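Local coordinates for SWD1-like protein (Myceliophthora thermophila, PDB 6E29) that forms the WD40 beta-propeller domain of Swd1 (Cps50), a subunit of the COMPASS histone H3 methyltransferase complex, and probably acts there as a protein-binding scaffold, at residues L83-G88 against A109-A114; R228-N233 against R240-P245; P260-F265 against W299-G304; P313-G318 against T336-I341. One frame throughout, in Å; residues are numbered along the deposited sequence.

In the fold
The seven four-stranded antiparallel sheets of this domain are the blades of a WD40 propeller, and the four contacts sample it within and between blades. Interaction 2 is a hairpin inside one blade; interaction 3 packs that blade's last strand, 261-265, against the next blade. These two touch, with Thr241 O 2.7 Å from Glu262 N in a probable backbone hydrogen bond, and their centres are about 9 Å apart. Interaction 1 joins another pair of neighbouring blades on the opposite side of the chain's centre, about 24 Å from interaction 2, centre to centre. Interaction 4 lies in the blade that closes the ring, where strand 19-23 pairs with strand 339-343; its centre is about 22 Å from that of interaction 1.

Interaction 1 (L83-G88 against A109-A114); sequences LSACQG and APVYGA
Ala85 and Val111 meet through methyl groups: Ala85 CB lies 3.7 Å from Val111 CG1, the branch that points anti to the valine's own N (chi1 -172°) and so leaves CG2 beside the carbonyl of Cys86. Further along, Leu83 brings only its CD2 to the contact, 3.8 Å from Ala114 CB. One direct hydrogen bond joins the backbones, Val111 N to Cys86 O at 3.3 Å, fairly straight at 161° but long. Next to it the Pro110 ring rests its CB 3.5 Å from Gln87 O, an oxygen that also takes a bond from Lys68. At the other end a single water donates to both Leu83 O and Ala114 O, each 2.8 Å away, bridging two carbonyls that cannot bond to each other. Outside this shell, Thr71 and Ser72 of strand 70-75 hold Val111 O and Ala114 N through their hydroxyls, while Phe124 packs on both Leu83 and Ala114. Ser84 points away and bonds to His66 and Trp94, consistent with part of the Asp-His-Ser/Thr-Trp tetrad of WD repeats. Small apolar groups with one long backbone bond and a bridging water imply two blades packed against each other, not one continuous sheet.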
loop_
_atom_site.group_PDB
_atom_site.type_symbol
_atom_site.label_atom_id
_atom_site.label_comp_id
_atom_site.label_asym_id
_atom_site.label_seq_id
_atom_site.Cartn_x
_atom_site.Cartn_y
_atom_site.Cartn_z
ATOM N N LEU B 83 -5.386 5.828 9.964
ATOM C CA LEU B 83 -3.964 5.877 10.215
ATOM C C LEU B 83 -3.292 6.562 9.028
ATOM O O LEU B 83 -3.466 6.142 7.884
ATOM C CB LEU B 83 -3.448 4.457 10.393
ATOM C CG LEU B 83 -2.015 4.343 10.856
ATOM C CD1 LEU B 83 -1.941 4.585 12.345
ATOM C CD2 LEU B 83 -1.509 2.924 10.485
ATOM N N SER B 84 -2.579 7.640 9.289
ATOM C CA SER B 84 -1.887 8.378 8.234
ATOM C C SER B 84 -0.380 8.386 8.477
ATOM O O SER B 84 0.088 8.430 9.620
ATOM C CB SER B 84 -2.415 9.832 8.137
ATOM O OG SER B 84 -2.340 10.508 9.419
ATOM N N ALA B 85 0.387 8.393 7.398
ATOM C CA ALA B 85 1.835 8.389 7.516
ATOM C C ALA B 85 2.404 9.442 6.581
ATOM O O ALA B 85 1.776 9.766 5.579
ATOM C CB ALA B 85 2.400 7.011 7.151
ATOM N N CYS B 86 3.602 9.961 6.877
ATOM C CA CYS B 86 4.152 11.025 6.043
ATOM C C CYS B 86 5.635 10.817 5.794
ATOM O O CYS B 86 6.286 9.992 6.428
ATOM C CB CYS B 86 3.924 12.416 6.668
ATOM S SG CYS B 86 4.867 12.765 8.154
ATOM N N GLN B 87 6.177 11.619 4.875
ATOM C CA GLN B 87 7.615 11.641 4.652
ATOM C C GLN B 87 8.366 12.286 5.795
ATOM O O GLN B 87 9.597 12.171 5.842
ATOM C CB GLN B 87 7.947 12.389 3.363
ATOM C CG GLN B 87 7.558 11.645 2.118
ATOM C CD GLN B 87 7.716 12.469 0.853
ATOM O OE1 GLN B 87 7.935 13.691 0.900
ATOM N NE2 GLN B 87 7.605 11.803 -0.297
ATOM N N GLY B 88 7.660 12.986 6.682
ATOM C CA GLY B 88 8.290 13.627 7.818
ATOM C C GLY B 88 8.431 12.711 9.014
ATOM O O GLY B 88 8.515 13.206 10.144
ATOM N N ALA B 109 12.951 8.064 10.149
ATOM C CA ALA B 109 13.063 7.915 8.707
ATOM C C ALA B 109 11.694 8.137 8.087
ATOM O O ALA B 109 10.660 7.916 8.743
ATOM C CB ALA B 109 13.605 6.524 8.330
ATOM N N PRO B 110 11.645 8.573 6.831
ATOM C CA PRO B 110 10.364 8.666 6.116
ATOM C C PRO B 110 9.631 7.330 6.102
ATOM O O PRO B 110 10.238 6.256 6.019
ATOM C CB PRO B 110 10.775 9.070 4.691
ATOM C CG PRO B 110 12.128 9.768 4.877
ATOM C CD PRO B 110 12.790 9.059 6.031
ATOM N N VAL B 111 8.304 7.401 6.127
ATOM C CA VAL B 111 7.468 6.206 6.152
ATOM C C VAL B 111 7.006 5.935 4.725
ATOM O O VAL B 111 6.333 6.777 4.119
ATOM C CB VAL B 111 6.283 6.368 7.126
ATOM C CG1 VAL B 111 5.515 5.047 7.303
ATOM C CG2 VAL B 111 6.751 6.917 8.529
ATOM N N TYR B 112 7.429 4.798 4.148
ATOM C CA TYR B 112 6.865 4.387 2.857
ATOM C C TYR B 112 5.348 4.185 2.965
ATOM O O TYR B 112 4.587 4.521 2.060
ATOM C CB TYR B 112 7.495 3.073 2.399
ATOM C CG TYR B 112 8.906 3.098 1.839
ATOM C CD1 TYR B 112 9.225 3.851 0.697
ATOM C CD2 TYR B 112 9.891 2.249 2.387
ATOM C CE1 TYR B 112 10.498 3.804 0.150
ATOM C CE2 TYR B 112 11.164 2.210 1.859
ATOM C CZ TYR B 112 11.454 2.971 0.730
ATOM O OH TYR B 112 12.712 2.948 0.199
ATOM N N GLY B 113 4.900 3.573 4.050
ATOM C CA GLY B 113 3.493 3.353 4.254
ATOM C C GLY B 113 3.271 2.601 5.545
ATOM O O GLY B 113 4.149 1.879 6.061
ATOM N N ALA B 114 2.109 2.808 6.130
ATOM C CA ALA B 114 1.739 2.116 7.366
ATOM C C ALA B 114 0.321 1.567 7.234
ATOM O O ALA B 114 -0.565 2.240 6.696
ATOM C CB ALA B 114 1.844 3.041 8.613
HETATM O O HOH W 1 -1.175 4.912 6.950
#

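Interaction 2 (R228-N233 against R240-P245)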
loop_
_atom_site.group_PDB
_atom_site.type_symbol
_atom_site.label_atom_id
_atom_site.label_comp_id
_atom_site.label_asym_id
_atom_site.label_seq_id
_atom_site.Cartn_x
_atom_site.Cartn_y
_atom_site.Cartn_z
ATOM N N ARG B 228 -7.426 -13.342 -0.898
ATOM C CA ARG B 228 -6.979 -14.538 -1.621
ATOM C C ARG B 228 -6.054 -14.213 -2.785
ATOM O O ARG B 228 -5.392 -15.133 -3.301
ATOM C CB ARG B 228 -8.142 -15.361 -2.204
ATOM C CG ARG B 228 -9.214 -15.946 -1.260
ATOM C CD ARG B 228 -8.876 -17.218 -0.471
ATOM N NE ARG B 228 -8.546 -18.439 -1.257
ATOM C CZ ARG B 228 -9.316 -19.523 -1.389
ATOM N NH1 ARG B 228 -10.500 -19.607 -0.793
ATOM N NH2 ARG B 228 -8.890 -20.550 -2.113
ATOM N N GLU B 229 -6.026 -12.959 -3.226
ATOM C CA GLU B 229 -5.168 -12.559 -4.335
ATOM C C GLU B 229 -4.382 -11.305 -3.975
ATOM O O GLU B 229 -4.894 -10.404 -3.302
ATOM C CB GLU B 229 -5.973 -12.307 -5.606
ATOM C CG GLU B 229 -6.755 -13.536 -6.113
ATOM C CD GLU B 229 -8.186 -13.621 -5.559
ATOM O OE1 GLU B 229 -8.655 -12.679 -4.871
ATOM O OE2 GLU B 229 -8.858 -14.636 -5.837
ATOM N N LEU B 230 -3.140 -11.263 -4.442
ATOM C CA LEU B 230 -2.176 -10.227 -4.115
ATOM C C LEU B 230 -1.752 -9.549 -5.423
ATOM O O LEU B 230 -1.384 -10.222 -6.387
ATOM C CB LEU B 230 -0.956 -10.828 -3.435
ATOM C CG LEU B 230 0.262 -9.953 -3.186
ATOM C CD1 LEU B 230 -0.015 -8.956 -2.049
ATOM C CD2 LEU B 230 1.446 -10.900 -2.879
ATOM N N LEU B 231 -1.744 -8.239 -5.412
ATOM C CA LEU B 231 -1.293 -7.403 -6.512
ATOM C C LEU B 231 0.022 -6.766 -6.119
ATOM O O LEU B 231 0.167 -6.243 -5.010
ATOM C CB LEU B 231 -2.372 -6.328 -6.779
ATOM C CG LEU B 231 -2.115 -5.180 -7.744
ATOM C CD1 LEU B 231 -1.950 -5.781 -9.116
ATOM C CD2 LEU B 231 -3.381 -4.254 -7.691
ATOM N N VAL B 232 0.977 -6.792 -7.034
ATOM C CA VAL B 232 2.345 -6.387 -6.746
ATOM C C VAL B 232 2.821 -5.448 -7.855
ATOM O O VAL B 232 2.744 -5.799 -9.019
ATOM C CB VAL B 232 3.311 -7.574 -6.680
ATOM C CG1 VAL B 232 4.734 -7.043 -6.340
ATOM C CG2 VAL B 232 2.845 -8.637 -5.666
ATOM N N ASN B 233 3.252 -4.245 -7.500
ATOM C CA ASN B 233 3.908 -3.365 -8.463
ATOM C C ASN B 233 5.390 -3.347 -8.127
ATOM O O ASN B 233 5.760 -3.171 -6.956
ATOM C CB ASN B 233 3.364 -1.935 -8.440
ATOM C CG ASN B 233 3.894 -1.093 -9.611
ATOM O OD1 ASN B 233 4.217 -1.633 -10.677
ATOM N ND2 ASN B 233 4.003 0.205 -9.410
ATOM N N ARG B 240 1.940 -7.737 -11.353
ATOM C CA ARG B 240 1.707 -9.165 -11.154
ATOM C C ARG B 240 0.627 -9.374 -10.122
ATOM O O ARG B 240 0.577 -8.636 -9.132
ATOM C CB ARG B 240 2.954 -9.873 -10.627
ATOM C CG ARG B 240 4.105 -9.803 -11.690
ATOM C CD ARG B 240 5.392 -10.340 -11.063
ATOM N NE ARG B 240 6.538 -10.374 -11.980
ATOM C CZ ARG B 240 7.402 -9.384 -12.159
ATOM N NH1 ARG B 240 7.278 -8.222 -11.499
ATOM N NH2 ARG B 240 8.412 -9.556 -13.018
ATOM N N THR B 241 -0.198 -10.390 -10.347
ATOM C CA THR B 241 -1.120 -10.888 -9.339
ATOM C C THR B 241 -0.709 -12.299 -8.960
ATOM O O THR B 241 -0.208 -13.066 -9.793
ATOM C CB THR B 241 -2.553 -10.871 -9.823
ATOM O OG1 THR B 241 -2.652 -11.550 -11.094
ATOM C CG2 THR B 241 -3.022 -9.386 -9.960
ATOM N N PHE B 242 -0.909 -12.631 -7.699
ATOM C CA PHE B 242 -0.578 -13.953 -7.191
ATOM C C PHE B 242 -1.725 -14.498 -6.372
ATOM O O PHE B 242 -2.479 -13.739 -5.751
ATOM C CB PHE B 242 0.642 -13.962 -6.286
ATOM C CG PHE B 242 1.877 -13.488 -6.929
ATOM C CD1 PHE B 242 2.851 -14.388 -7.364
ATOM C CD2 PHE B 242 2.090 -12.117 -7.060
ATOM C CE1 PHE B 242 4.001 -13.904 -7.985
ATOM C CE2 PHE B 242 3.200 -11.643 -7.661
ATOM C CZ PHE B 242 4.186 -12.552 -8.118
ATOM N N ILE B 243 -1.785 -15.836 -6.323
ATOM C CA ILE B 243 -2.767 -16.577 -5.524
ATOM C C ILE B 243 -2.187 -16.782 -4.134
ATOM O O ILE B 243 -1.153 -17.425 -3.996
ATOM C CB ILE B 243 -3.090 -17.930 -6.174
ATOM C CG1 ILE B 243 -3.459 -17.727 -7.649
ATOM C CG2 ILE B 243 -4.207 -18.608 -5.422
ATOM C CD1 ILE B 243 -4.579 -16.711 -7.850
ATOM N N VAL B 244 -2.835 -16.247 -3.112
ATOM C CA VAL B 244 -2.204 -16.233 -1.779
ATOM C C VAL B 244 -2.384 -17.576 -1.142
ATOM O O VAL B 244 -3.469 -18.180 -1.261
ATOM C CB VAL B 244 -2.809 -15.102 -0.928
ATOM C CG1 VAL B 244 -2.462 -15.277 0.534
ATOM C CG2 VAL B 244 -2.354 -13.707 -1.413
ATOM N N PRO B 245 -1.362 -18.150 -0.486
ATOM C CA PRO B 245 -1.502 -19.489 0.085
ATOM C C PRO B 245 -2.413 -19.500 1.302
ATOM O O PRO B 245 -2.773 -18.482 1.909
ATOM C CB PRO B 245 -0.077 -19.891 0.465
ATOM C CG PRO B 245 0.595 -18.595 0.734
ATOM C CD PRO B 245 0.009 -17.629 -0.303
HETATM O O HOH W 2 -5.833 -17.872 -2.505
HETATM O O HOH W 3 5.307 -6.863 -10.063
#
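Arg228 O is gripped twice, by Val244 N at 2.8 Å and by a water at 2.9 Å. The amide points almost straight at it (174°), yet it arrives 41° above the carbonyl plane. The same water donates to Val244 O and accepts from Arg228 NE in the plane of the guanidinium, so one solvent molecule ties together the open end of the hairpin. From there the strands run antiparallel. Leu230 and Phe242 exchange two backbone bonds, as do Val232 and Arg240; in the latter pair Val232 N meets Arg240 O nearly along the C=O axis. On the face that carries Leu230, Val232 and Phe242, Phe242 CE2 meets Val232 CG2 at 3.6 Å, the two side chains crossing at a slant. With CG turned anti to its carbonyl carbon (chi1 -60°), the Phe242 ring reaches back along the strand toward Val232, while Ile213 and Leu261 pack on it from outside the hairpin. An alanine at Phe242 is likely to leave Val232 CG2 without its aromatic neighbour and open a gap toward Ile213. Farther toward the open end, Val244 CG2 sits against Leu230 CB at 3.8 Å. On the opposite face Leu231 CD1 lies 3.9 Å from Thr241 CG2; the hydroxyl of Thr241 turns to Glu262 and His263 on the next strand. Two central strands joined by a short loop, with a further strand on each flank, make the typical four-stranded blade of a WD40 propeller.

Interaction 3 (P260-F265 against W299-G304)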
loop_
_atom_site.group_PDB
_atom_site.type_symbol
_atom_site.label_atom_id
_atom_site.label_comp_id
_atom_site.label_asym_id
_atom_site.label_seq_id
_atom_site.Cartn_x
_atom_site.Cartn_y
_atom_site.Cartn_z
ATOM N N PRO B 260 1.769 -18.862 -6.237
ATOM C CA PRO B 260 1.780 -19.005 -7.696
ATOM C C PRO B 260 1.357 -17.726 -8.406
ATOM O O PRO B 260 0.468 -16.983 -7.969
ATOM C CB PRO B 260 0.819 -20.177 -7.946
ATOM C CG PRO B 260 -0.070 -20.187 -6.738
ATOM C CD PRO B 260 0.743 -19.699 -5.582
ATOM N N LEU B 261 2.075 -17.424 -9.476
ATOM C CA LEU B 261 1.734 -16.258 -10.289
ATOM C C LEU B 261 0.415 -16.490 -11.021
ATOM O O LEU B 261 0.209 -17.530 -11.654
ATOM C CB LEU B 261 2.855 -16.001 -11.292
ATOM C CG LEU B 261 2.647 -14.914 -12.319
ATOM C CD1 LEU B 261 2.714 -13.617 -11.588
ATOM C CD2 LEU B 261 3.763 -15.044 -13.371
ATOM N N GLU B 262 -0.460 -15.501 -10.977
ATOM C CA GLU B 262 -1.713 -15.563 -11.719
ATOM C C GLU B 262 -1.580 -14.886 -13.085
ATOM O O GLU B 262 -1.619 -15.556 -14.115
ATOM C CB GLU B 262 -2.837 -14.921 -10.911
ATOM C CG GLU B 262 -4.191 -15.094 -11.642
ATOM C CD GLU B 262 -5.320 -14.302 -11.004
ATOM O OE1 GLU B 262 -6.397 -14.897 -10.691
ATOM O OE2 GLU B 262 -5.094 -13.087 -10.832
ATOM N N HIS B 263 -1.422 -13.566 -13.114
ATOM C CA HIS B 263 -1.247 -12.816 -14.352
ATOM C C HIS B 263 -0.068 -11.860 -14.246
ATOM O O HIS B 263 0.242 -11.342 -13.169
ATOM C CB HIS B 263 -2.491 -11.976 -14.711
ATOM C CG HIS B 263 -3.685 -12.787 -15.087
ATOM N ND1 HIS B 263 -3.675 -13.703 -16.108
ATOM C CD2 HIS B 263 -4.917 -12.854 -14.533
ATOM C CE1 HIS B 263 -4.858 -14.282 -16.192
ATOM N NE2 HIS B 263 -5.631 -13.782 -15.247
ATOM N N LYS B 264 0.547 -11.586 -15.397
ATOM C CA LYS B 264 1.481 -10.475 -15.596
ATOM C C LYS B 264 0.777 -9.438 -16.454
ATOM O O LYS B 264 0.177 -9.792 -17.481
ATOM C CB LYS B 264 2.748 -10.913 -16.334
ATOM C CG LYS B 264 3.805 -11.606 -15.498
ATOM C CD LYS B 264 4.959 -12.055 -16.343
ATOM C CE LYS B 264 4.503 -13.030 -17.401
ATOM N NZ LYS B 264 5.683 -13.404 -18.253
ATOM N N PHE B 265 0.889 -8.169 -16.088
ATOM C CA PHE B 265 0.310 -7.095 -16.896
ATOM C C PHE B 265 1.421 -6.126 -17.253
ATOM O O PHE B 265 2.169 -5.690 -16.369
ATOM C CB PHE B 265 -0.792 -6.349 -16.157
ATOM C CG PHE B 265 -1.853 -7.219 -15.599
ATOM C CD1 PHE B 265 -2.907 -7.628 -16.385
ATOM C CD2 PHE B 265 -1.807 -7.629 -14.256
ATOM C CE1 PHE B 265 -3.905 -8.446 -15.851
ATOM C CE2 PHE B 265 -2.811 -8.429 -13.729
ATOM C CZ PHE B 265 -3.873 -8.811 -14.538
ATOM N N TRP B 299 -6.891 -3.519 -16.711
ATOM C CA TRP B 299 -6.936 -4.906 -17.173
ATOM C C TRP B 299 -7.977 -5.695 -16.374
ATOM O O TRP B 299 -8.327 -5.334 -15.240
ATOM C CB TRP B 299 -5.584 -5.586 -17.004
ATOM C CG TRP B 299 -4.456 -4.985 -17.735
ATOM C CD1 TRP B 299 -3.973 -5.368 -18.981
ATOM C CD2 TRP B 299 -3.571 -3.956 -17.259
ATOM N NE1 TRP B 299 -2.880 -4.619 -19.301
ATOM C CE2 TRP B 299 -2.601 -3.748 -18.271
ATOM C CE3 TRP B 299 -3.499 -3.195 -16.073
ATOM C CZ2 TRP B 299 -1.587 -2.782 -18.154
ATOM C CZ3 TRP B 299 -2.481 -2.251 -15.944
ATOM C CH2 TRP B 299 -1.530 -2.057 -16.978
ATOM N N GLU B 300 -8.404 -6.821 -16.933
ATOM C CA GLU B 300 -9.328 -7.699 -16.229
ATOM C C GLU B 300 -8.606 -8.989 -15.859
ATOM O O GLU B 300 -7.823 -9.519 -16.648
ATOM C CB GLU B 300 -10.584 -7.988 -17.080
ATOM C CG GLU B 300 -10.287 -8.455 -18.485
ATOM C CD GLU B 300 -10.070 -9.959 -18.526
ATOM O OE1 GLU B 300 -10.688 -10.655 -17.667
ATOM O OE2 GLU B 300 -9.259 -10.412 -19.371
ATOM N N ARG B 301 -8.859 -9.484 -14.659
ATOM C CA ARG B 301 -8.134 -10.635 -14.103
ATOM C C ARG B 301 -8.732 -11.961 -14.499
ATOM O O ARG B 301 -8.130 -13.003 -14.217
ATOM C CB ARG B 301 -8.158 -10.595 -12.591
ATOM C CG ARG B 301 -7.231 -9.634 -11.999
ATOM C CD ARG B 301 -7.181 -9.842 -10.502
ATOM N NE ARG B 301 -7.145 -11.252 -10.124
ATOM C CZ ARG B 301 -8.071 -11.874 -9.404
ATOM N NH1 ARG B 301 -9.138 -11.203 -8.954
ATOM N NH2 ARG B 301 -7.941 -13.177 -9.149
ATOM N N GLY B 302 -9.927 -11.952 -15.075
ATOM C CA GLY B 302 -10.495 -13.189 -15.572
ATOM C C GLY B 302 -9.584 -13.853 -16.583
ATOM O O GLY B 302 -9.295 -15.048 -16.488
ATOM N N HIS B 303 -9.115 -13.076 -17.561
ATOM C CA HIS B 303 -8.235 -13.580 -18.600
ATOM C C HIS B 303 -6.976 -12.770 -18.772
ATOM O O HIS B 303 -6.215 -13.053 -19.693
ATOM C CB HIS B 303 -8.950 -13.619 -19.961
ATOM C CG HIS B 303 -10.137 -14.525 -19.987
ATOM N ND1 HIS B 303 -11.083 -14.541 -18.981
ATOM C CD2 HIS B 303 -10.533 -15.452 -20.890
ATOM C CE1 HIS B 303 -12.007 -15.440 -19.255
ATOM N NE2 HIS B 303 -11.701 -16.001 -20.414
ATOM N N GLY B 304 -6.751 -11.751 -17.951
ATOM C CA GLY B 304 -5.540 -10.956 -18.052
ATOM C C GLY B 304 -5.524 -9.900 -19.141
ATOM O O GLY B 304 -4.495 -9.235 -19.320
HETATM O O HOH W 4 -2.005 -10.139 -19.085
#
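Arg301 reaches back to strand 261-265 one atom at a time. Its CB passes 4.4 Å from His263 CD2, and its CG lies 4.3 Å from Phe265 CZ. At CD the chain passes near Glu262 OE2, the two side chains crossing at about a right angle, and a bend (chi3 42°) turns the guanidinium to the carboxylate. NE meets Glu262 OE2 at 2.8 Å, within the guanidinium plane, and NH2 meets OE1 with its partner tilted a little out of that plane. Both oxygens use their syn lone pairs, and the two flat groups are nearly coplanar, which makes this a side-on, two-nitrogen salt bridge. NH1 turns to Gly283 O instead. A lysine in place of Arg301 would probably keep the charge but lose the two-point grip, leaving the Glu262 carboxylate freer to turn. That carboxylate is also bonded through OE2 to Thr241 OG1, at a classic beta bulge where Glu262 and His263 both face Thr241. Here the last strand of one propeller blade meets the turn that follows the third strand of the next. His263 NE2 donates to Arg301 O at 2.8 Å, a bent bond (131°) whose donor stands well above the carbonyl plane. Gly304 CA lies over the face of the same imidazole, 3.8 Å from its centroid, in a CH-pi contact. Deeper in, Phe265 CB sits over the six-membered ring of Trp299, 3.9 Å from its centroid, and Phe265 CD1 comes 3.3 Å from Trp299 CG. A water joins Lys264 O to Gly304 O.

Interaction 4 (P313-G318 against T336-I341); sequences PKEEQG and TGRINI
No backbone pairing joins Glu315 and Thr336, whose CA atoms are 8.0 Å apart; the strands that leave these segments, 317-322 and 339-343, have strand 328-333 between them. Side chains span the interval. Glu315 reaches out with CG in the crowded position between its N and carbonyl carbon (chi1 79°) and the rest of the chain extended, bringing its two carboxylate oxygens to Thr336. OE1 accepts from Thr336 N at 2.8 Å, and OE2 from the Thr336 hydroxyl at a short 2.5 Å. Each oxygen offers its syn lone pair, so main chain and side chain of one threonine fix the rotation of the carboxylate, and Glu335 N adds a second bond to OE1. Thr336 OG1 in turn accepts from Arg338 N, an ST turn that takes the chain through Gly337, at positive phi, into strand 339-343. This is the closing blade of the propeller, in which strand 19-23 from the N-terminal end pairs with strand 339-343 to complete the sheet. Arg338 lays one guanidinium face over Thr336 CG2. Its NH2 stays 4.3 Å from Glu315 OE2, which lies well out of the guanidinium plane, so any attraction is probably only one of charge. Nearer Asn340, a water sits between Gln317 OE1, 2.6 Å away, and Asn340 ND2, which donates to it at 3.0 Å. Asn340 OD1 turns to the Thr22 hydroxyl, and Pro313 CG slides past ND2 at 4.0 Å.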
loop_
_atom_site.group_PDB
_atom_site.type_symbol
_atom_site.label_atom_id
_atom_site.label_comp_id
_atom_site.label_asym_id
_atom_site.label_seq_id
_atom_site.Cartn_x
_atom_site.Cartn_y
_atom_site.Cartn_z
ATOM N N PRO B 313 -7.819 13.836 -18.183
ATOM C CA PRO B 313 -7.169 15.114 -18.487
ATOM C C PRO B 313 -5.779 14.979 -19.102
ATOM O O PRO B 313 -5.307 13.903 -19.486
ATOM C CB PRO B 313 -7.117 15.804 -17.119
ATOM C CG PRO B 313 -7.047 14.703 -16.148
ATOM C CD PRO B 313 -7.866 13.568 -16.732
ATOM N N LYS B 314 -5.096 16.095 -19.237
ATOM C CA LYS B 314 -3.774 15.942 -19.808
ATOM C C LYS B 314 -2.723 15.962 -18.712
ATOM O O LYS B 314 -1.770 16.741 -18.803
ATOM C CB LYS B 314 -3.506 17.028 -20.864
ATOM C CG LYS B 314 -3.851 18.466 -20.462
ATOM C CD LYS B 314 -3.304 19.500 -21.477
ATOM C CE LYS B 314 -4.238 20.711 -21.571
ATOM N NZ LYS B 314 -5.589 20.353 -22.133
ATOM N N GLU B 315 -2.846 15.129 -17.670
ATOM C CA GLU B 315 -1.732 15.150 -16.740
ATOM C C GLU B 315 -1.364 13.762 -16.252
ATOM O O GLU B 315 -2.184 12.835 -16.202
ATOM C CB GLU B 315 -1.972 16.104 -15.550
ATOM C CG GLU B 315 -2.858 15.600 -14.455
ATOM C CD GLU B 315 -2.977 16.585 -13.301
ATOM O OE1 GLU B 315 -1.969 16.893 -12.624
ATOM O OE2 GLU B 315 -4.105 17.093 -13.113
ATOM N N GLU B 316 -0.088 13.644 -15.910
ATOM C CA GLU B 316 0.394 12.426 -15.277
ATOM C C GLU B 316 -0.369 12.156 -13.975
ATOM O O GLU B 316 -0.583 13.059 -13.165
ATOM C CB GLU B 316 1.898 12.560 -14.996
ATOM C CG GLU B 316 2.565 11.212 -14.710
ATOM C CD GLU B 316 4.082 11.293 -14.547
ATOM O OE1 GLU B 316 4.681 10.355 -13.931
ATOM O OE2 GLU B 316 4.671 12.297 -15.038
ATOM N N GLN B 317 -0.764 10.887 -13.763
ATOM C CA GLN B 317 -1.525 10.494 -12.585
ATOM C C GLN B 317 -0.638 9.706 -11.613
ATOM O O GLN B 317 0.252 8.958 -12.023
ATOM C CB GLN B 317 -2.729 9.628 -12.976
ATOM C CG GLN B 317 -3.612 10.292 -14.032
ATOM C CD GLN B 317 -4.386 11.450 -13.444
ATOM O OE1 GLN B 317 -4.696 11.454 -12.260
ATOM N NE2 GLN B 317 -4.695 12.433 -14.264
ATOM N N GLY B 318 -0.897 9.874 -10.318
ATOM C CA GLY B 318 -0.159 9.171 -9.291
ATOM C C GLY B 318 -0.972 8.092 -8.624
ATOM O O GLY B 318 -1.268 7.045 -9.223
ATOM N N THR B 336 -1.341 18.850 -10.784
ATOM C CA THR B 336 -2.331 19.751 -10.196
ATOM C C THR B 336 -2.762 19.348 -8.799
ATOM O O THR B 336 -3.322 20.183 -8.076
ATOM C CB THR B 336 -3.589 19.797 -11.062
ATOM O OG1 THR B 336 -4.224 18.508 -11.026
ATOM C CG2 THR B 336 -3.242 20.237 -12.505
ATOM N N GLY B 337 -2.518 18.096 -8.424
ATOM C CA GLY B 337 -3.040 17.512 -7.209
ATOM C C GLY B 337 -4.542 17.383 -7.142
ATOM O O GLY B 337 -5.070 17.155 -6.051
ATOM N N ARG B 338 -5.254 17.518 -8.265
ATOM C CA ARG B 338 -6.687 17.293 -8.249
ATOM C C ARG B 338 -7.008 15.813 -8.125
ATOM O O ARG B 338 -6.270 14.961 -8.618
ATOM C CB ARG B 338 -7.311 17.805 -9.534
ATOM C CG ARG B 338 -7.241 19.298 -9.596
ATOM C CD ARG B 338 -8.177 19.841 -10.608
ATOM N NE ARG B 338 -7.662 19.748 -11.961
ATOM C CZ ARG B 338 -7.000 20.727 -12.567
ATOM N NH1 ARG B 338 -6.730 21.859 -11.915
ATOM N NH2 ARG B 338 -6.594 20.568 -13.818
ATOM N N ILE B 339 -8.203 15.512 -7.602
ATOM C CA ILE B 339 -8.676 14.136 -7.595
ATOM C C ILE B 339 -9.778 14.022 -8.629
ATOM O O ILE B 339 -10.826 14.676 -8.506
ATOM C CB ILE B 339 -9.199 13.684 -6.220
ATOM C CG1 ILE B 339 -8.113 13.825 -5.156
ATOM C CG2 ILE B 339 -9.673 12.226 -6.338
ATOM C CD1 ILE B 339 -8.675 13.921 -3.729
ATOM N N ASN B 340 -9.557 13.182 -9.637
ATOM C CA ASN B 340 -10.589 12.869 -10.614
ATOM C C ASN B 340 -11.183 11.498 -10.340
ATOM O O ASN B 340 -10.451 10.554 -10.030
ATOM C CB ASN B 340 -10.025 12.900 -12.029
ATOM C CG ASN B 340 -9.826 14.296 -12.519
ATOM O OD1 ASN B 340 -10.778 14.941 -12.967
ATOM N ND2 ASN B 340 -8.593 14.799 -12.419
ATOM N N ILE B 341 -12.495 11.375 -10.515
ATOM C CA ILE B 341 -13.194 10.103 -10.293
ATOM C C ILE B 341 -13.900 9.712 -11.574
ATOM O O ILE B 341 -14.773 10.462 -12.079
ATOM C CB ILE B 341 -14.198 10.179 -9.137
ATOM C CG1 ILE B 341 -13.495 10.543 -7.831
ATOM C CG2 ILE B 341 -14.900 8.849 -9.010
ATOM C CD1 ILE B 341 -14.510 10.840 -6.726
HETATM O O HOH W 5 -6.280 13.291 -11.366
#